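Local atomic coordinates of putative sporulation-specific glycosylase YdhD (Bacillus subtilis subsp. subtilis str. 168, PDB entry 3CZ8), a protein that probably hydrolyses glycosidic bonds of a polysaccharide in connection with sporulation, this chain being its family 18 glycosyl hydrolase domain. Residues 30-36 with 65-70; 37-41 with 53-58; 96-100 with 133-137; 112-118 with 146-151. The protein carries 1 engineered substitution. All blocks are in the same frame, centred on the assembly; numbering follows the deposited sequence. Where two conformers were deposited one is given.

In the fold
The four contacts lie in one family 18 barrel. Contact 1 pairs the starts of strands 35-42 and 68-77; contact 2, nested inside the loop that contact 1 closes, joins the first of these strands to the start of helix 56-64. Contact 4 continues the same sheet, its centre about 12 Å from that of contact 1; P69 O probably receives a hydrogen bond from G113 N at 2.8 Å. In contact 3, whose segments alternate with those of contact 4, helix 93-110 packs on helix 127-143, which meets contact 4 through L134 and L137. The side chain of the predicted proton donor E120 lies about 3 Å from that of D118 (contact 4) and about 6 Å from that of F39 (contact 2); contacts 1 and 3 lie away from this site.

Contact 1: residues 30-36 with 65-70. With GOL (glycerol), chain C.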
loop_
_atom_site.group_PDB
_atom_site.type_symbol
_atom_site.label_atom_id
_atom_site.label_comp_id
_atom_site.label_asym_id
_atom_site.label_seq_id
_atom_site.Cartn_x
_atom_site.Cartn_y
_atom_site.Cartn_z
ATOM N N ALA A 30 6.523 6.977 30.081
ATOM C CA ALA A 30 7.784 7.258 29.388
ATOM C C ALA A 30 7.567 8.084 28.117
ATOM O O ALA A 30 6.509 7.964 27.490
ATOM C CB ALA A 30 8.500 5.942 29.061
ATOM N N PRO A 31 8.552 8.941 27.749
ATOM C CA PRO A 31 8.494 9.686 26.482
ATOM C C PRO A 31 8.423 8.748 25.278
ATOM O O PRO A 31 9.129 7.733 25.245
ATOM C CB PRO A 31 9.810 10.480 26.473
ATOM C CG PRO A 31 10.694 9.787 27.459
ATOM C CD PRO A 31 9.768 9.283 28.514
ATOM N N TYR A 32 7.564 9.083 24.313
ATOM C CA TYR A 32 7.262 8.182 23.197
ATOM C C TYR A 32 8.454 7.957 22.265
ATOM O O TYR A 32 9.256 8.859 22.027
ATOM C CB TYR A 32 6.019 8.634 22.419
ATOM C CG TYR A 32 4.714 8.500 23.186
ATOM C CD1 TYR A 32 3.575 9.193 22.779
ATOM C CD2 TYR A 32 4.619 7.688 24.323
ATOM C CE1 TYR A 32 2.374 9.076 23.479
ATOM C CE2 TYR A 32 3.426 7.571 25.030
ATOM C CZ TYR A 32 2.307 8.266 24.603
ATOM O OH TYR A 32 1.121 8.149 25.301
ATOM N N SER A 33 8.552 6.732 21.761
ATOM C CA SER A 33 9.713 6.269 21.015
ATOM C C SER A 33 9.447 6.145 19.507
ATOM O O SER A 33 10.355 5.822 18.728
ATOM C CB SER A 33 10.166 4.929 21.600
ATOM O OG SER A 33 11.185 4.330 20.827
ATOM N N SER A 34 8.208 6.405 19.097
ATOM C CA SER A 34 7.827 6.288 17.694
ATOM C C SER A 34 6.829 7.360 17.295
ATOM O O SER A 34 6.277 8.058 18.144
ATOM C CB SER A 34 7.259 4.894 17.408
ATOM O OG SER A 34 7.093 4.686 16.015
ATOM N N SER A 35 6.611 7.498 15.992
ATOM C CA SER A 35 5.632 8.447 15.486
ATOM C C SER A 35 4.989 7.946 14.204
ATOM O O SER A 35 5.511 7.047 13.551
ATOM C CB SER A 35 6.247 9.841 15.292
ATOM O OG SER A 35 7.380 9.795 14.443
ATOM N N ILE A 36 3.835 8.519 13.875
ATOM C CA ILE A 36 3.155 8.269 12.615
ATOM C C ILE A 36 2.836 9.638 12.030
ATOM O O ILE A 36 2.183 10.451 12.683
ATOM C CB ILE A 36 1.859 7.428 12.822
ATOM C CG1 ILE A 36 2.207 5.951 13.009
ATOM C CG2 ILE A 36 0.888 7.586 11.658
ATOM C CD1 ILE A 36 1.078 5.120 13.584
ATOM N N ARG A 65 -2.059 3.865 21.320
ATOM C CA ARG A 65 -1.008 2.881 21.061
ATOM C C ARG A 65 0.371 3.323 21.575
ATOM O O ARG A 65 1.367 2.608 21.400
ATOM C CB ARG A 65 -0.960 2.555 19.565
ATOM C CG ARG A 65 -2.109 1.654 19.095
ATOM C CD ARG A 65 -2.372 1.743 17.590
ATOM N NE ARG A 65 -1.229 1.324 16.777
ATOM C CZ ARG A 65 -0.506 2.139 16.013
ATOM N NH1 ARG A 65 -0.799 3.431 15.942
ATOM N NH2 ARG A 65 0.514 1.659 15.312
ATOM N N ARG A 66 0.404 4.492 22.223
ATOM C CA ARG A 66 1.625 5.104 22.793
ATOM C C ARG A 66 2.667 5.468 21.724
ATOM O O ARG A 66 3.867 5.218 21.869
ATOM C CB ARG A 66 2.224 4.257 23.933
ATOM C CG ARG A 66 1.328 4.157 25.169
ATOM C CD ARG A 66 2.065 3.543 26.356
ATOM N NE ARG A 66 3.152 4.402 26.830
ATOM C CZ ARG A 66 3.970 4.108 27.839
ATOM N NH1 ARG A 66 4.924 4.963 28.182
ATOM N NH2 ARG A 66 3.841 2.967 28.505
ATOM N N VAL A 67 2.168 6.069 20.648
ATOM C CA VAL A 67 2.960 6.502 19.504
ATOM C C VAL A 67 2.465 7.918 19.207
ATOM O O VAL A 67 1.280 8.200 19.401
ATOM C CB VAL A 67 2.749 5.520 18.304
ATOM C CG1 VAL A 67 3.268 6.077 17.002
ATOM C CG2 VAL A 67 3.427 4.176 18.576
ATOM N N THR A 68 3.356 8.816 18.776
ATOM C CA THR A 68 2.970 10.214 18.513
ATOM C C THR A 68 2.355 10.410 17.120
ATOM O O THR A 68 3.009 10.141 16.119
ATOM C CB THR A 68 4.172 11.190 18.653
ATOM O OG1 THR A 68 4.910 10.897 19.843
ATOM C CG2 THR A 68 3.697 12.635 18.696
ATOM N N PRO A 69 1.096 10.882 17.051
ATOM C CA PRO A 69 0.555 11.255 15.746
ATOM C C PRO A 69 1.039 12.630 15.278
ATOM O O PRO A 69 0.880 13.634 15.985
ATOM C CB PRO A 69 -0.957 11.255 15.974
ATOM C CG PRO A 69 -1.130 11.536 17.421
ATOM C CD PRO A 69 0.110 11.060 18.133
ATOM N N LEU A 70 1.625 12.668 14.088
ATOM C CA LEU A 70 2.096 13.914 13.499
ATOM C C LEU A 70 1.271 14.260 12.273
ATOM O O LEU A 70 0.909 13.381 11.502
ATOM C CB LEU A 70 3.585 13.812 13.135
ATOM C CG LEU A 70 4.585 13.352 14.209
ATOM C CD1 LEU A 70 5.974 13.141 13.612
ATOM C CD2 LEU A 70 4.666 14.329 15.360
HETATM C C1 GOL C . 9.891 10.662 16.612
HETATM O O1 GOL C . 9.574 9.325 16.288
HETATM C C2 GOL C . 10.334 10.724 18.067
HETATM O O2 GOL C . 11.393 9.809 18.250
HETATM C C3 GOL C . 9.180 10.355 18.997
HETATM O O3 GOL C . 8.142 11.309 18.935
#
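S35 and I36 run parallel to T68 and P69 as strand partners, laced by T68 N to S34 O (3.1 Å), I36 N to T68 O (2.9 Å) and L70 N to I36 O (2.7 Å). Before the strands pair, the R66 carbonyl carbon lies over the centre of one face of the Y32 ring, 3.7 Å from its plane. Here R66, at positive phi, closes helix 56-64 in a Schellman motif. With CG anti to its carbonyl carbon (chi1 -69°), Y32 also brings CE2 to the edge of the R66 guanidinium, 3.7 Å from NE of R66, the two planes 57° apart; T68 OG1 meets the ring in its plane. An alanine in place of Y32 would probably uncover the R66 peptide at the helix end and leave the R66 guanidinium freer to swing. Nearer the strands, V67 CG1 rests 3.7 Å from S35 CA, and I36 CD1 touches the edge of the R65 guanidinium. A glycerol, probably from the crystallisation liquor, bonds through O1 to S35 OG at 2.9 Å and weakly through O3 to T68 OG1. S34 OG bonds to V15 O on strand 9-17, which flanks this pair beyond S35, while strand 114-118 lies on the other side of strand 68-77. Helix 56-64 packs against both segments, W63 touching Y32 and P69, and T62 touching I36 and V67.

Contact 2: residues 37-41 with 53-58; sequences SIFEY and LNDAAA
L53 lies over one face of the Y41 ring, its CG 4.1 Å from the ring centroid and 20° off the normal, a CH-pi contact. Its CD1 reaches Y41 CE1 at 3.6 Å, and CD2 packs 3.5 Å from the backbone O of E40, wedging the side chain between ring and strand. At the ring edge, the Y41 hydroxyl donates to D55 OD1; the modelled OH to OD1 distance of 2.4 Å is very short and its exact value doubtful. The carboxylate is turned 53° from the ring plane. D55 CG stands between its own backbone N and carbonyl carbon (chi1 56°), which brings the acid round to the tyrosine. Further along, I38 CD1 meets A58 CB at 4.2 Å, and I38 CG2 lies 4.4 Å from L53 CD1. Were L53 a serine, Y41 would probably lose the hydrocarbon that covers this face of its ring, and a gap would be likely beside I38. The second shell fixes the acid: D55 OD1 also takes a hydrogen bond from Y112 OH, and OD2 forms a salt bridge with R110, charge that probably favours the ionised carboxylate. Between L53 and D55 the chain turns at N54, the centre of an inverse gamma turn. The contact thus ties strand 35-42 to the connection leading into helix 56-64, a beta-alpha step of the TIM barrel seen in family 18 glycosyl hydrolases.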
loop_
_atom_site.group_PDB
_atom_site.type_symbol
_atom_site.label_atom_id
_atom_site.label_comp_id
_atom_site.label_asym_id
_atom_site.label_seq_id
_atom_site.Cartn_x
_atom_site.Cartn_y
_atom_site.Cartn_z
ATOM N N SER A 37 3.332 9.901 10.821
ATOM C CA SER A 37 3.013 11.143 10.134
ATOM C C SER A 37 1.915 10.881 9.115
ATOM O O SER A 37 2.150 10.248 8.083
ATOM C CB SER A 37 4.257 11.744 9.475
ATOM O OG SER A 37 5.372 11.689 10.352
ATOM N N ILE A 38 0.739 11.392 9.387
ATOM C CA ILE A 38 -0.408 11.191 8.550
ATOM C C ILE A 38 -0.456 12.123 7.361
ATOM O O ILE A 38 -0.435 13.292 7.524
ATOM C CB ILE A 38 -1.698 11.299 9.350
ATOM C CG1 ILE A 38 -1.722 10.286 10.460
ATOM C CG2 ILE A 38 -2.869 11.081 8.483
ATOM C CD1 ILE A 38 -2.593 10.619 11.501
ATOM N N PHE A 39 -0.567 11.575 6.165
ATOM C CA PHE A 39 -0.595 12.360 4.948
ATOM C C PHE A 39 -1.991 12.842 4.637
ATOM O O PHE A 39 -2.903 12.216 5.006
ATOM C CB PHE A 39 0.009 11.585 3.787
ATOM C CG PHE A 39 1.490 11.670 3.728
ATOM C CD1 PHE A 39 2.112 12.448 2.798
ATOM C CD2 PHE A 39 2.268 11.009 4.628
ATOM C CE1 PHE A 39 3.451 12.544 2.784
ATOM C CE2 PHE A 39 3.596 11.127 4.589
ATOM C CZ PHE A 39 4.179 11.884 3.670
ATOM N N GLU A 40 -2.165 13.926 3.912
ATOM C CA GLU A 40 -1.494 15.181 4.098
ATOM C C GLU A 40 -2.504 16.293 4.333
ATOM O O GLU A 40 -3.662 16.129 4.042
ATOM C CB GLU A 40 -0.737 15.494 2.840
ATOM C CG GLU A 40 -1.533 15.218 1.624
ATOM C CD GLU A 40 -2.159 16.438 1.052
ATOM O OE1 GLU A 40 -3.192 16.317 0.416
ATOM O OE2 GLU A 40 -1.609 17.516 1.236
ATOM N N TYR A 41 -2.045 17.417 4.862
ATOM C CA TYR A 41 -2.686 18.705 4.671
ATOM C C TYR A 41 -1.893 19.558 3.725
ATOM O O TYR A 41 -0.712 19.574 3.795
ATOM C CB TYR A 41 -2.802 19.444 5.990
ATOM C CG TYR A 41 -3.772 18.873 6.978
ATOM C CD1 TYR A 41 -3.415 17.839 7.795
ATOM C CD2 TYR A 41 -5.041 19.395 7.112
ATOM C CE1 TYR A 41 -4.263 17.344 8.676
ATOM C CE2 TYR A 41 -5.891 18.908 7.993
ATOM C CZ TYR A 41 -5.505 17.881 8.778
ATOM O OH TYR A 41 -6.348 17.344 9.685
ATOM N N LEU A 53 -9.075 16.845 6.991
ATOM C CA LEU A 53 -9.043 15.393 6.889
ATOM C C LEU A 53 -10.022 14.735 7.841
ATOM O O LEU A 53 -10.421 15.324 8.847
ATOM C CB LEU A 53 -7.642 14.851 7.189
ATOM C CG LEU A 53 -6.445 15.113 6.278
ATOM C CD1 LEU A 53 -5.265 14.381 6.870
ATOM C CD2 LEU A 53 -6.696 14.655 4.852
ATOM N N ASN A 54 -10.393 13.502 7.516
ATOM C CA ASN A 54 -11.098 12.641 8.446
ATOM C C ASN A 54 -10.063 11.914 9.291
ATOM O O ASN A 54 -9.835 10.718 9.124
ATOM C CB ASN A 54 -12.005 11.662 7.696
ATOM C CG ASN A 54 -13.036 11.006 8.599
ATOM O OD1 ASN A 54 -13.664 11.664 9.432
ATOM N ND2 ASN A 54 -13.222 9.702 8.429
ATOM N N ASP A 55 -9.435 12.660 10.198
ATOM C CA ASP A 55 -8.267 12.174 10.931
ATOM C C ASP A 55 -8.522 11.876 12.405
ATOM O O ASP A 55 -7.694 11.239 13.061
ATOM C CB ASP A 55 -7.075 13.133 10.763
ATOM C CG ASP A 55 -7.384 14.574 11.192
ATOM O OD1 ASP A 55 -6.465 15.414 11.085
ATOM O OD2 ASP A 55 -8.515 14.882 11.633
ATOM N N ALA A 56 -9.675 12.324 12.903
ATOM C CA ALA A 56 -10.046 12.217 14.319
ATOM C C ALA A 56 -9.931 10.805 14.888
ATOM O O ALA A 56 -9.445 10.622 16.008
ATOM C CB ALA A 56 -11.451 12.773 14.545
ATOM N N ALA A 57 -10.361 9.817 14.109
ATOM C CA ALA A 57 -10.259 8.414 14.505
ATOM C C ALA A 57 -8.807 7.943 14.525
ATOM O O ALA A 57 -8.397 7.236 15.443
ATOM C CB ALA A 57 -11.105 7.533 13.583
ATOM N N ALA A 58 -8.037 8.359 13.517
ATOM C CA ALA A 58 -6.626 7.971 13.383
ATOM C C ALA A 58 -5.721 8.581 14.463
ATOM O O ALA A 58 -4.805 7.917 14.956
ATOM C CB ALA A 58 -6.112 8.317 11.985
#

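Contact 3: residues 96-100 with 133-137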
loop_
_atom_site.group_PDB
_atom_site.type_symbol
_atom_site.label_atom_id
_atom_site.label_comp_id
_atom_site.label_asym_id
_atom_site.label_seq_id
_atom_site.Cartn_x
_atom_site.Cartn_y
_atom_site.Cartn_z
ATOM N N ARG A 96 3.651 33.410 5.723
ATOM C CA ARG A 96 4.355 32.397 6.505
ATOM C C ARG A 96 4.075 32.498 8.009
ATOM O O ARG A 96 4.148 31.496 8.713
ATOM C CB ARG A 96 5.857 32.337 6.178
ATOM C CG ARG A 96 6.659 33.570 6.502
ATOM C CD ARG A 96 8.119 33.369 6.131
ATOM N NE ARG A 96 8.935 34.499 6.572
ATOM C CZ ARG A 96 9.255 35.546 5.815
ATOM N NH1 ARG A 96 8.848 35.620 4.556
ATOM N NH2 ARG A 96 9.998 36.521 6.320
ATOM N N THR A 97 3.728 33.698 8.479
ATOM C CA THR A 97 3.198 33.900 9.832
ATOM C C THR A 97 1.807 33.278 9.931
ATOM O O THR A 97 1.498 32.584 10.903
ATOM C CB THR A 97 3.137 35.407 10.205
ATOM O OG1 THR A 97 4.465 35.933 10.274
ATOM C CG2 THR A 97 2.469 35.624 11.553
ATOM N N ASN A 98 0.982 33.525 8.913
ATOM C CA ASN A 98 -0.342 32.916 8.807
ATOM C C ASN A 98 -0.261 31.391 8.816
ATOM O O ASN A 98 -1.036 30.743 9.514
ATOM C CB ASN A 98 -1.075 33.412 7.553
ATOM C CG ASN A 98 -2.452 32.789 7.388
ATOM O OD1 ASN A 98 -3.164 32.550 8.364
ATOM N ND2 ASN A 98 -2.837 32.533 6.143
ATOM N N LEU A 99 0.692 30.838 8.066
ATOM C CA LEU A 99 0.922 29.390 8.026
ATOM C C LEU A 99 1.384 28.830 9.373
ATOM O O LEU A 99 0.887 27.788 9.810
ATOM C CB LEU A 99 1.896 29.012 6.893
ATOM C CG LEU A 99 2.211 27.522 6.681
ATOM C CD1 LEU A 99 0.946 26.690 6.503
ATOM C CD2 LEU A 99 3.134 27.313 5.502
ATOM N N VAL A 100 2.313 29.530 10.025
ATOM C CA VAL A 100 2.801 29.156 11.362
ATOM C C VAL A 100 1.656 29.091 12.392
ATOM O O VAL A 100 1.540 28.115 13.146
ATOM C CB VAL A 100 3.965 30.091 11.831
ATOM C CG1 VAL A 100 4.170 30.027 13.337
ATOM C CG2 VAL A 100 5.265 29.724 11.127
ATOM N N PHE A 133 11.447 30.212 8.133
ATOM C CA PHE A 133 10.077 29.743 8.358
ATOM C C PHE A 133 10.036 28.619 9.396
ATOM O O PHE A 133 9.157 28.596 10.259
ATOM C CB PHE A 133 9.436 29.286 7.039
ATOM C CG PHE A 133 8.249 28.381 7.220
ATOM C CD1 PHE A 133 7.021 28.894 7.621
ATOM C CD2 PHE A 133 8.366 27.008 7.011
ATOM C CE1 PHE A 133 5.930 28.053 7.813
ATOM C CE2 PHE A 133 7.277 26.163 7.199
ATOM C CZ PHE A 133 6.062 26.685 7.600
ATOM N N LEU A 134 10.990 27.696 9.296
ATOM C CA LEU A 134 11.083 26.554 10.193
ATOM C C LEU A 134 11.514 26.950 11.604
ATOM O O LEU A 134 11.097 26.312 12.576
ATOM C CB LEU A 134 12.025 25.490 9.627
ATOM C CG LEU A 134 11.566 24.753 8.364
ATOM C CD1 LEU A 134 12.725 23.995 7.811
ATOM C CD2 LEU A 134 10.380 23.820 8.600
ATOM N N ARG A 135 12.340 27.993 11.704
ATOM C CA ARG A 135 12.676 28.607 12.992
ATOM C C ARG A 135 11.447 29.254 13.630
ATOM O O ARG A 135 11.227 29.120 14.833
ATOM C CB ARG A 135 13.814 29.632 12.851
ATOM C CG ARG A 135 14.065 30.481 14.111
ATOM C CD ARG A 135 15.399 31.204 14.086
ATOM N NE ARG A 135 16.481 30.373 14.614
ATOM C CZ ARG A 135 17.484 29.885 13.889
ATOM N NH1 ARG A 135 18.415 29.135 14.468
ATOM N NH2 ARG A 135 17.562 30.144 12.587
ATOM N N GLN A 136 10.648 29.944 12.820
ATOM C CA GLN A 136 9.444 30.601 13.311
ATOM C C GLN A 136 8.421 29.549 13.750
ATOM O O GLN A 136 7.690 29.743 14.722
ATOM C CB GLN A 136 8.853 31.523 12.242
ATOM C CG GLN A 136 8.083 32.706 12.832
ATOM C CD GLN A 136 7.106 33.352 11.866
ATOM O OE1 GLN A 136 5.943 33.566 12.207
ATOM N NE2 GLN A 136 7.570 33.669 10.659
ATOM N N LEU A 137 8.404 28.428 13.035
ATOM C CA LEU A 137 7.554 27.297 13.369
ATOM C C LEU A 137 8.037 26.539 14.607
ATOM O O LEU A 137 7.194 26.148 15.429
ATOM C CB LEU A 137 7.405 26.356 12.168
ATOM C CG LEU A 137 6.394 25.214 12.283
ATOM C CD1 LEU A 137 4.968 25.728 12.522
ATOM C CD2 LEU A 137 6.458 24.334 11.043
HETATM O O HOH W 1 6.789 35.947 8.949
#
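V100, F133 and Q136 carry most of this contact between helices 93-110 and 127-143; the axes of the two short segments approach to 9.9 Å and cross at -36°. F133 sits buried among R96, L99 and V100, with L90 of helix 83-90 beside it. Its ring is met obliquely by three side chains: R96 CB lies 3.9 Å from CD1 of F133, V100 CG2 3.8 Å from CE1 of F133, and L99 CD2 3.7 Å from CZ of F133. With CG anti to the backbone N (chi1 160°), F133 extends its ring across to helix 93-110. The two branches of V100 divide the neighbouring turn, CG2 packing 4.1 Å from L137 CB and CG1 3.8 Å from Q136 O. Q136 reaches over V100 with an extended chain, and its amide ends beside T97. A water joins the two, donating to T97 OG1 at 2.7 Å and accepting from Q136 NE2 at 3.0 Å; T97 OG1 is also bonded to P93 O in its own helix. Behind the pair, L134 and L137 turn to strand 147-153, touching I150 and L148. The contact is mainly apolar packing, probably driven by burial of V100, L99 and F133, with the water link at its rim.

Contact 4: residues 112-118 with 146-151; sequences YGGVTID and YVLTIA
Strands 114-118 and 147-153 are the two parallel strands of a beta-alpha-beta unit, connected through helix 127-143, and G114 to I117 pair in register with V147 to I150. V147 N bonds to G113 O at 3.2 Å, and the ladder ends with A151 N on I117 O at 2.8 Å. At its middle V115 O is gripped twice: T149 N approaches at 3.1 Å from 33° off the carbonyl plane, and T149 OG1 at 2.7 Å in that plane, on a lone pair. T149 can do this because OG1 sits between its own N and carbonyl carbon (chi1 72°). T149 OG1 also lies 2.7 Å from T116 OG1, which is hydrogen-bonded to S37 OG, so the hydroxyls form a small polar cluster facing L70 and F179 in the barrel interior. On the opposite face I117 CG1 packs 4.2 Å from L148 CD1, toward the helices. G114 has backbone angles, and a closeness to V147 O, that leave no room for a side chain. D118 lies beside the predicted proton donor E120; the two probably correspond to the last D and E of the DxxDxDxE signature of family 18 TIM barrels, whose earlier acidic positions are G113 and T116 here.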
loop_
_atom_site.group_PDB
_atom_site.type_symbol
_atom_site.label_atom_id
_atom_site.label_comp_id
_atom_site.label_asym_id
_atom_site.label_seq_id
_atom_site.Cartn_x
_atom_site.Cartn_y
_atom_site.Cartn_z
ATOM N N TYR A 112 -2.968 16.653 17.488
ATOM C CA TYR A 112 -1.714 16.048 17.045
ATOM C C TYR A 112 -0.613 16.317 18.062
ATOM O O TYR A 112 -0.686 17.284 18.814
ATOM C CB TYR A 112 -1.301 16.613 15.690
ATOM C CG TYR A 112 -2.041 16.045 14.498
ATOM C CD1 TYR A 112 -1.752 14.765 14.020
ATOM C CD2 TYR A 112 -3.004 16.799 13.828
ATOM C CE1 TYR A 112 -2.410 14.244 12.914
ATOM C CE2 TYR A 112 -3.671 16.286 12.718
ATOM C CZ TYR A 112 -3.363 15.005 12.267
ATOM O OH TYR A 112 -4.013 14.481 11.174
ATOM N N GLY A 113 0.399 15.454 18.092
ATOM C CA GLY A 113 1.565 15.663 18.948
ATOM C C GLY A 113 2.683 16.468 18.300
ATOM O O GLY A 113 3.736 16.673 18.903
ATOM N N GLY A 114 2.452 16.931 17.073
ATOM C CA GLY A 114 3.463 17.660 16.320
ATOM C C GLY A 114 3.212 17.623 14.826
ATOM O O GLY A 114 2.113 17.267 14.387
ATOM N N VAL A 115 4.214 18.020 14.045
ATOM C CA VAL A 115 4.093 17.995 12.588
ATOM C C VAL A 115 5.261 17.344 11.865
ATOM O O VAL A 115 6.328 17.098 12.437
ATOM C CB VAL A 115 3.884 19.403 11.952
ATOM C CG1 VAL A 115 2.541 19.981 12.323
ATOM C CG2 VAL A 115 5.011 20.344 12.315
ATOM N N THR A 116 5.020 17.074 10.588
ATOM C CA THR A 116 6.056 16.707 9.637
ATOM C C THR A 116 5.894 17.647 8.463
ATOM O O THR A 116 4.878 17.622 7.772
ATOM C CB THR A 116 5.951 15.239 9.192
ATOM O OG1 THR A 116 6.081 14.399 10.341
ATOM C CG2 THR A 116 7.057 14.889 8.197
ATOM N N ILE A 117 6.872 18.524 8.273
ATOM C CA ILE A 117 6.857 19.400 7.115
ATOM C C ILE A 117 7.372 18.574 5.941
ATOM O O ILE A 117 8.479 18.031 5.986
ATOM C CB ILE A 117 7.706 20.686 7.333
ATOM C CG1 ILE A 117 7.078 21.592 8.407
ATOM C CG2 ILE A 117 7.872 21.445 6.032
ATOM C CD1 ILE A 117 5.684 22.165 8.039
ATOM N N ASP A 118 6.539 18.443 4.917
ATOM C CA ASP A 118 6.919 17.751 3.697
ATOM C C ASP A 118 6.760 18.740 2.546
ATOM O O ASP A 118 5.843 18.637 1.736
ATOM C CB ASP A 118 6.072 16.482 3.509
ATOM C CG ASP A 118 6.451 15.681 2.263
ATOM O OD1 ASP A 118 7.600 15.793 1.792
ATOM O OD2 ASP A 118 5.589 14.934 1.754
ATOM N N TYR A 146 4.742 20.883 21.177
ATOM C CA TYR A 146 4.642 20.102 19.935
ATOM C C TYR A 146 5.984 19.912 19.228
ATOM O O TYR A 146 6.783 20.844 19.128
ATOM C CB TYR A 146 3.654 20.756 18.974
ATOM C CG TYR A 146 2.279 20.971 19.560
ATOM C CD1 TYR A 146 1.903 22.217 20.067
ATOM C CD2 TYR A 146 1.348 19.933 19.602
ATOM C CE1 TYR A 146 0.637 22.419 20.606
ATOM C CE2 TYR A 146 0.078 20.129 20.136
ATOM C CZ TYR A 146 -0.267 21.371 20.637
ATOM O OH TYR A 146 -1.514 21.562 21.170
ATOM N N VAL A 147 6.198 18.703 18.721
ATOM C CA VAL A 147 7.439 18.296 18.052
ATOM C C VAL A 147 7.482 18.826 16.605
ATOM O O VAL A 147 6.451 18.915 15.940
ATOM C CB VAL A 147 7.575 16.738 18.088
ATOM C CG1 VAL A 147 8.903 16.254 17.526
ATOM C CG2 VAL A 147 7.421 16.222 19.511
ATOM N N LEU A 148 8.668 19.213 16.136
ATOM C CA LEU A 148 8.849 19.627 14.746
ATOM C C LEU A 148 9.748 18.645 14.019
ATOM O O LEU A 148 10.898 18.443 14.398
ATOM C CB LEU A 148 9.404 21.057 14.646
ATOM C CG LEU A 148 9.696 21.609 13.241
ATOM C CD1 LEU A 148 8.488 21.553 12.338
ATOM C CD2 LEU A 148 10.229 23.024 13.297
ATOM N N THR A 149 9.197 18.008 12.988
ATOM C CA THR A 149 9.961 17.097 12.144
ATOM C C THR A 149 9.814 17.529 10.688
ATOM O O THR A 149 8.896 18.269 10.351
ATOM C CB THR A 149 9.531 15.608 12.305
ATOM O OG1 THR A 149 8.249 15.405 11.698
ATOM C CG2 THR A 149 9.463 15.196 13.771
ATOM N N ILE A 150 10.729 17.074 9.837
ATOM C CA ILE A 150 10.752 17.481 8.439
ATOM C C ILE A 150 11.191 16.324 7.542
ATOM O O ILE A 150 12.076 15.539 7.904
ATOM C CB ILE A 150 11.652 18.734 8.226
ATOM C CG1 ILE A 150 11.629 19.192 6.762
ATOM C CG2 ILE A 150 13.086 18.472 8.720
ATOM C CD1 ILE A 150 12.273 20.529 6.515
ATOM N N ALA A 151 10.537 16.195 6.390
ATOM C CA ALA A 151 10.969 15.260 5.362
ATOM C C ALA A 151 11.809 16.043 4.356
ATOM O O ALA A 151 11.331 17.019 3.776
ATOM C CB ALA A 151 9.764 14.606 4.689
#